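Local coordinates for serpin (Taeniopygia guttata, PDB 5HGC), which binds the steroid cortisol and, as a member of the serpin family, may also inhibit serine-type endopeptidases, at residues 211-216 with 264-269; 270-275 with 348-353. All coordinates share one frame; numbering follows the deposited sequence.

Interaction 1 of 2, residues 211-216 with 264-269; sequences RFDFYF and LFQRFM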
loop_
_atom_site.group_PDB
_atom_site.type_symbol
_atom_site.label_atom_id
_atom_site.label_comp_id
_atom_site.label_asym_id
_atom_site.label_seq_id
_atom_site.Cartn_x
_atom_site.Cartn_y
_atom_site.Cartn_z
ATOM N N ARG A 211 26.313 -8.705 -1.162
ATOM C CA ARG A 211 26.299 -7.480 -0.363
ATOM C C ARG A 211 24.911 -6.802 -0.390
ATOM O O ARG A 211 24.434 -6.427 -1.459
ATOM C CB ARG A 211 27.383 -6.502 -0.837
ATOM C CG ARG A 211 28.800 -6.998 -0.621
ATOM C CD ARG A 211 29.853 -6.199 -1.368
ATOM N NE ARG A 211 29.944 -4.889 -0.766
ATOM C CZ ARG A 211 29.740 -3.736 -1.415
ATOM N NH1 ARG A 211 29.478 -3.739 -2.732
ATOM N NH2 ARG A 211 29.837 -2.570 -0.746
ATOM N N PHE A 212 24.270 -6.655 0.773
ATOM C CA PHE A 212 22.986 -5.997 0.863
ATOM C C PHE A 212 22.981 -4.895 1.905
ATOM O O PHE A 212 23.691 -4.990 2.925
ATOM C CB PHE A 212 21.937 -7.025 1.214
ATOM C CG PHE A 212 21.940 -8.210 0.308
ATOM C CD1 PHE A 212 21.553 -8.092 -1.034
ATOM C CD2 PHE A 212 22.326 -9.450 0.785
ATOM C CE1 PHE A 212 21.574 -9.210 -1.876
ATOM C CE2 PHE A 212 22.317 -10.580 -0.039
ATOM C CZ PHE A 212 21.964 -10.463 -1.379
ATOM N N ASP A 213 22.144 -3.878 1.689
ATOM C CA ASP A 213 21.946 -2.837 2.654
ATOM C C ASP A 213 21.432 -3.489 3.902
ATOM O O ASP A 213 20.552 -4.365 3.856
ATOM C CB ASP A 213 21.015 -1.757 2.111
ATOM C CG ASP A 213 21.709 -0.872 1.035
ATOM O OD1 ASP A 213 22.877 -1.149 0.644
ATOM O OD2 ASP A 213 21.101 0.105 0.548
ATOM N N PHE A 214 22.054 -3.113 5.011
ATOM C CA PHE A 214 21.800 -3.738 6.294
ATOM C C PHE A 214 21.873 -2.708 7.404
ATOM O O PHE A 214 22.656 -1.749 7.315
ATOM C CB PHE A 214 22.831 -4.828 6.530
ATOM C CG PHE A 214 22.740 -5.445 7.880
ATOM C CD1 PHE A 214 23.445 -4.879 8.995
ATOM C CD2 PHE A 214 21.952 -6.582 8.078
ATOM C CE1 PHE A 214 23.306 -5.421 10.277
ATOM C CE2 PHE A 214 21.839 -7.154 9.361
ATOM C CZ PHE A 214 22.499 -6.585 10.453
ATOM N N TYR A 215 21.066 -2.903 8.447
ATOM C CA TYR A 215 21.174 -2.117 9.667
ATOM C C TYR A 215 20.495 -2.850 10.773
ATOM O O TYR A 215 19.449 -3.436 10.530
ATOM C CB TYR A 215 20.507 -0.756 9.502
ATOM C CG TYR A 215 20.532 0.086 10.766
ATOM C CD1 TYR A 215 21.743 0.585 11.286
ATOM C CD2 TYR A 215 19.342 0.369 11.461
ATOM C CE1 TYR A 215 21.762 1.334 12.450
ATOM C CE2 TYR A 215 19.375 1.114 12.617
ATOM C CZ TYR A 215 20.586 1.594 13.094
ATOM O OH TYR A 215 20.600 2.337 14.239
ATOM N N PHE A 216 21.084 -2.834 11.976
ATOM C CA PHE A 216 20.451 -3.379 13.176
ATOM C C PHE A 216 20.114 -2.199 14.058
ATOM O O PHE A 216 21.029 -1.449 14.320
ATOM C CB PHE A 216 21.432 -4.353 13.893
ATOM C CG PHE A 216 20.831 -5.055 15.114
ATOM C CD1 PHE A 216 19.988 -6.197 14.969
ATOM C CD2 PHE A 216 21.063 -4.570 16.430
ATOM C CE1 PHE A 216 19.392 -6.840 16.096
ATOM C CE2 PHE A 216 20.476 -5.212 17.535
ATOM C CZ PHE A 216 19.642 -6.344 17.368
ATOM N N LEU A 264 21.861 2.489 6.737
ATOM C CA LEU A 264 22.121 1.233 5.990
ATOM C C LEU A 264 23.512 1.266 5.409
ATOM O O LEU A 264 23.967 2.346 4.982
ATOM C CB LEU A 264 21.141 1.040 4.831
ATOM C CG LEU A 264 19.711 0.829 5.265
ATOM C CD1 LEU A 264 18.894 1.126 4.025
ATOM C CD2 LEU A 264 19.466 -0.569 5.824
ATOM N N PHE A 265 24.173 0.115 5.384
ATOM C CA PHE A 265 25.509 -0.034 4.760
ATOM C C PHE A 265 25.497 -1.384 4.141
ATOM O O PHE A 265 24.875 -2.305 4.688
ATOM C CB PHE A 265 26.649 0.072 5.786
ATOM C CG PHE A 265 26.540 -0.908 6.973
ATOM C CD1 PHE A 265 25.696 -0.613 8.119
ATOM C CD2 PHE A 265 27.314 -2.120 7.001
ATOM C CE1 PHE A 265 25.618 -1.509 9.222
ATOM C CE2 PHE A 265 27.227 -3.008 8.101
ATOM C CZ PHE A 265 26.381 -2.706 9.203
ATOM N N GLN A 266 26.154 -1.506 2.989
ATOM C CA GLN A 266 26.312 -2.800 2.299
ATOM C C GLN A 266 27.154 -3.740 3.155
ATOM O O GLN A 266 28.215 -3.350 3.615
ATOM C CB GLN A 266 26.954 -2.604 0.933
ATOM C CG GLN A 266 26.129 -1.748 -0.015
ATOM C CD GLN A 266 25.741 -2.448 -1.289
ATOM O OE1 GLN A 266 26.492 -2.400 -2.258
ATOM N NE2 GLN A 266 24.551 -3.079 -1.314
ATOM N N ARG A 267 26.619 -4.937 3.418
ATOM C CA ARG A 267 27.250 -5.983 4.196
ATOM C C ARG A 267 27.136 -7.281 3.403
ATOM O O ARG A 267 26.064 -7.648 2.921
ATOM C CB ARG A 267 26.505 -6.118 5.512
ATOM C CG ARG A 267 27.253 -6.779 6.659
ATOM C CD ARG A 267 26.330 -6.899 7.846
ATOM N NE ARG A 267 26.973 -7.429 9.060
ATOM C CZ ARG A 267 26.372 -8.221 9.971
ATOM N NH1 ARG A 267 25.101 -8.639 9.826
ATOM N NH2 ARG A 267 27.059 -8.634 11.028
ATOM N N PHE A 268 28.249 -7.978 3.219
ATOM C CA PHE A 268 28.189 -9.299 2.593
ATOM C C PHE A 268 27.584 -10.338 3.577
ATOM O O PHE A 268 27.915 -10.364 4.785
ATOM C CB PHE A 268 29.569 -9.691 2.143
ATOM C CG PHE A 268 29.610 -10.936 1.331
ATOM C CD1 PHE A 268 29.490 -10.870 -0.069
ATOM C CD2 PHE A 268 29.779 -12.176 1.949
ATOM C CE1 PHE A 268 29.550 -12.045 -0.847
ATOM C CE2 PHE A 268 29.827 -13.339 1.211
ATOM C CZ PHE A 268 29.707 -13.290 -0.196
ATOM N N MET A 269 26.654 -11.152 3.071
ATOM C CA MET A 269 25.834 -12.037 3.916
ATOM C C MET A 269 25.152 -13.151 3.168
ATOM O O MET A 269 25.005 -13.113 1.919
ATOM C CB MET A 269 24.766 -11.249 4.683
ATOM C CG MET A 269 23.706 -10.611 3.810
ATOM S SD MET A 269 22.448 -9.662 4.696
ATOM C CE MET A 269 23.338 -8.143 4.984
HETATM O O HOH W 1 30.449 -4.496 1.619
#
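Phe214 lies alongside Arg267 and Phe265 where two antiparallel strands of the serpin beta scaffold meet, the first strand of sheet B (211-217) and the start of the long strand 265-283, whose first part belongs to sheet C. Arg267 runs extended across one face of the Phe214 ring: its CD makes a CH-pi contact 4.0 Å from the ring centroid, and CZ a cation-pi contact at 4.4 Å, with the ring and guanidinium planes 36° apart. With its CG wedged between its own backbone N and carbonyl carbon (chi1 55°), Phe265 leans toward Phe214 and receives that ring's edge in an offset edge-to-face pair, the planes at 76°. Met269 passes between the two phenylalanines of the facing strand: its CE touches Phe214 CB at 3.7 Å, while its sulfur makes a Met-aromatic contact at the edge of Phe212. At Phe214, an alanine would remove the aromatic face beneath Arg267 and is likely to leave that guanidinium freer to turn and the face of Phe265 without the edge it receives. The side that carries Arg211, Asp213 and Gln266 is largely polar. Gln266 OE1 sits over a face of the Arg211 guanidinium without bonding to it, and Gln266 NE2 gives a weak bond to Asp213 OD1 (3.2 Å), the amide and carboxylate nearly perpendicular. The main partner of Asp213 is Arg226, a residue of the cortisol pocket, which forms a salt bridge with OD2. Between the two faces, paired backbone bonds hold the register, among them Phe212 N to Arg267 O at 3.0 Å.

Interaction 2 of 2, residues 270-275 with 348-353; sequences NLYFPK and TIEFSH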
loop_
_atom_site.group_PDB
_atom_site.type_symbol
_atom_site.label_atom_id
_atom_site.label_comp_id
_atom_site.label_asym_id
_atom_site.label_seq_id
_atom_site.Cartn_x
_atom_site.Cartn_y
_atom_site.Cartn_z
ATOM N N ASN A 270 24.691 -14.110 3.955
ATOM C CA ASN A 270 23.802 -15.134 3.486
ATOM C C ASN A 270 22.411 -14.692 3.828
ATOM O O ASN A 270 22.130 -14.378 5.018
ATOM C CB ASN A 270 24.128 -16.420 4.200
ATOM C CG ASN A 270 25.493 -16.910 3.807
ATOM O OD1 ASN A 270 25.757 -17.115 2.618
ATOM N ND2 ASN A 270 26.401 -16.981 4.770
ATOM N N LEU A 271 21.572 -14.620 2.787
ATOM C CA LEU A 271 20.213 -14.082 2.913
ATOM C C LEU A 271 19.234 -15.162 2.539
ATOM O O LEU A 271 19.344 -15.775 1.450
ATOM C CB LEU A 271 19.987 -12.805 2.092
ATOM C CG LEU A 271 18.640 -12.098 2.324
ATOM C CD1 LEU A 271 18.367 -11.631 3.759
ATOM C CD2 LEU A 271 18.527 -10.931 1.333
ATOM N N TYR A 272 18.321 -15.399 3.478
ATOM C CA TYR A 272 17.256 -16.324 3.314
ATOM C C TYR A 272 15.964 -15.546 3.438
ATOM O O TYR A 272 15.714 -14.854 4.441
ATOM C CB TYR A 272 17.324 -17.429 4.366
ATOM C CG TYR A 272 18.442 -18.407 4.148
ATOM C CD1 TYR A 272 18.261 -19.540 3.343
ATOM C CD2 TYR A 272 19.683 -18.214 4.757
ATOM C CE1 TYR A 272 19.291 -20.445 3.137
ATOM C CE2 TYR A 272 20.710 -19.108 4.563
ATOM C CZ TYR A 272 20.510 -20.219 3.754
ATOM O OH TYR A 272 21.555 -21.077 3.537
ATOM N N PHE A 273 15.140 -15.653 2.408
ATOM C CA PHE A 273 13.910 -14.864 2.341
ATOM C C PHE A 273 12.817 -15.651 1.669
ATOM O O PHE A 273 13.071 -16.238 0.653
ATOM C CB PHE A 273 14.128 -13.529 1.635
ATOM C CG PHE A 273 12.983 -12.594 1.813
ATOM C CD1 PHE A 273 12.729 -12.028 3.051
ATOM C CD2 PHE A 273 12.115 -12.329 0.758
ATOM C CE1 PHE A 273 11.658 -11.177 3.251
ATOM C CE2 PHE A 273 11.013 -11.477 0.936
ATOM C CZ PHE A 273 10.784 -10.895 2.192
ATOM N N PRO A 274 11.607 -15.695 2.242
ATOM C CA PRO A 274 10.608 -16.601 1.629
ATOM C C PRO A 274 10.087 -16.163 0.210
ATOM O O PRO A 274 9.932 -14.972 -0.040
ATOM C CB PRO A 274 9.473 -16.593 2.645
ATOM C CG PRO A 274 9.610 -15.325 3.390
ATOM C CD PRO A 274 11.081 -15.042 3.455
ATOM N N LYS A 275 9.928 -17.121 -0.708
ATOM C CA LYS A 275 9.085 -16.970 -1.877
ATOM C C LYS A 275 7.649 -17.105 -1.403
ATOM O O LYS A 275 7.272 -18.143 -0.897
ATOM C CB LYS A 275 9.388 -18.047 -2.913
ATOM C CG LYS A 275 8.411 -18.074 -4.087
ATOM C CD LYS A 275 8.716 -19.165 -5.108
ATOM C CE LYS A 275 7.440 -19.661 -5.786
ATOM N NZ LYS A 275 7.787 -20.583 -6.894
ATOM N N THR A 348 24.592 -14.647 8.454
ATOM C CA THR A 348 23.431 -15.228 7.806
ATOM C C THR A 348 22.217 -14.534 8.406
ATOM O O THR A 348 22.117 -14.467 9.629
ATOM C CB THR A 348 23.356 -16.732 8.108
ATOM O OG1 THR A 348 24.518 -17.353 7.590
ATOM C CG2 THR A 348 22.157 -17.401 7.462
ATOM N N ILE A 349 21.327 -14.002 7.566
ATOM C CA ILE A 349 20.023 -13.463 8.018
ATOM C C ILE A 349 18.928 -14.302 7.372
ATOM O O ILE A 349 18.911 -14.494 6.150
ATOM C CB ILE A 349 19.782 -11.987 7.617
ATOM C CG1 ILE A 349 20.961 -11.070 8.033
ATOM C CG2 ILE A 349 18.438 -11.455 8.144
ATOM C CD1 ILE A 349 21.294 -11.037 9.515
ATOM N N GLU A 350 18.030 -14.820 8.202
ATOM C CA GLU A 350 16.989 -15.705 7.715
ATOM C C GLU A 350 15.598 -15.215 8.132
ATOM O O GLU A 350 15.284 -15.161 9.304
ATOM C CB GLU A 350 17.251 -17.135 8.173
ATOM C CG GLU A 350 16.097 -18.049 7.815
ATOM C CD GLU A 350 16.399 -19.519 7.964
ATOM O OE1 GLU A 350 17.196 -19.881 8.874
ATOM O OE2 GLU A 350 15.813 -20.283 7.154
ATOM N N PHE A 351 14.772 -14.816 7.175
ATOM C CA PHE A 351 13.445 -14.311 7.533
ATOM C C PHE A 351 12.550 -15.520 7.711
ATOM O O PHE A 351 11.926 -16.012 6.771
ATOM C CB PHE A 351 12.949 -13.361 6.448
ATOM C CG PHE A 351 13.558 -11.996 6.543
ATOM C CD1 PHE A 351 14.880 -11.761 6.073
ATOM C CD2 PHE A 351 12.841 -10.946 7.132
ATOM C CE1 PHE A 351 15.473 -10.503 6.193
ATOM C CE2 PHE A 351 13.428 -9.690 7.234
ATOM C CZ PHE A 351 14.748 -9.456 6.786
ATOM N N SER A 352 12.553 -16.066 8.905
ATOM C CA SER A 352 11.883 -17.327 9.090
ATOM C C SER A 352 10.967 -17.217 10.291
ATOM O O SER A 352 10.472 -18.196 10.800
ATOM C CB SER A 352 12.898 -18.458 9.240
ATOM O OG SER A 352 13.599 -18.277 10.450
ATOM N N HIS A 353 10.790 -16.014 10.768
ATOM C CA HIS A 353 9.738 -15.762 11.707
ATOM C C HIS A 353 9.038 -14.413 11.285
ATOM O O HIS A 353 9.448 -13.803 10.279
ATOM C CB HIS A 353 10.272 -15.880 13.136
ATOM C CG HIS A 353 11.295 -14.866 13.491
ATOM N ND1 HIS A 353 12.644 -15.081 13.304
ATOM C CD2 HIS A 353 11.175 -13.615 14.010
ATOM C CE1 HIS A 353 13.317 -14.011 13.702
ATOM N NE2 HIS A 353 12.451 -13.105 14.137
#
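Ile349 is gripped by the backbone on both sides of Leu271, its partner in a short parallel pairing of sheet C, where strand 348-350, which follows the serpin reactive centre loop, runs beside residues 270-274 of the long strand 265-283. The ladder has the parallel pattern, in which one residue bonds to two that flank its opposite number. Ile349 N donates to Asn270 O at 2.7 Å, Ile349 O accepts from Tyr272 N, and Tyr272 O then takes Phe351 N at 2.9 Å in a nearly straight bond (175° at the hydrogen). That last bond falls where strand 348-350 has ended, for Phe351 is the centre of an inverse gamma turn. Its CG stands beside its own backbone N (chi1 -79°), which brings the ring up to the neighbouring strand with the carbonyl oxygen of Tyr272 in the ring plane at its edge. Phe273 turns an edge to the face of Phe351, the centroids 5.3 Å apart and the planes at 77°, while Leu271 CD1 reaches the Phe351 rim at CE1, 3.9 Å away. On the side of the strands that carries Tyr272 and Glu350, Thr348 directs CG2 at the tyrosine edge, 3.7 Å from CE2, and the CB of Tyr272 packs on Glu350 CG. A second shell fixes these groups: Arg191 forms a salt bridge with Glu350 and a cation-pi contact with Tyr272, and Tyr207 bonds to the side-chain oxygen of Asn270. Behind the phenylalanine pair stand Phe355, which meets both rings, and Leu237 of strand 233-240 in sheet B. Pro274 finishes the packing, with CD over one face of the Phe273 ring and 3.6 Å from Phe351 O.

In the fold
Followed from the N terminus, the chain has already built most of its helices and the sheet C strands 189-194 and 200-209 when it reaches strand 211-217; it then makes the sheet B strands 222-228 and 233-240 and the helices 245-251 and 254-263 before returning, and interaction 1 closes that loop of 47 residues. Strand 265-283 runs directly on into interaction 2, which closes a second loop, of 72 residues, holding strand 316-325 and the reactive centre loop, part of which is not modelled. The loops follow in series, neither nested nor crossed. Strand 265-283 thus joins sheet B to sheet C. Side chains bridge the two contacts: Ile349 packs on Phe214 and Met269, and Leu271 on Phe212.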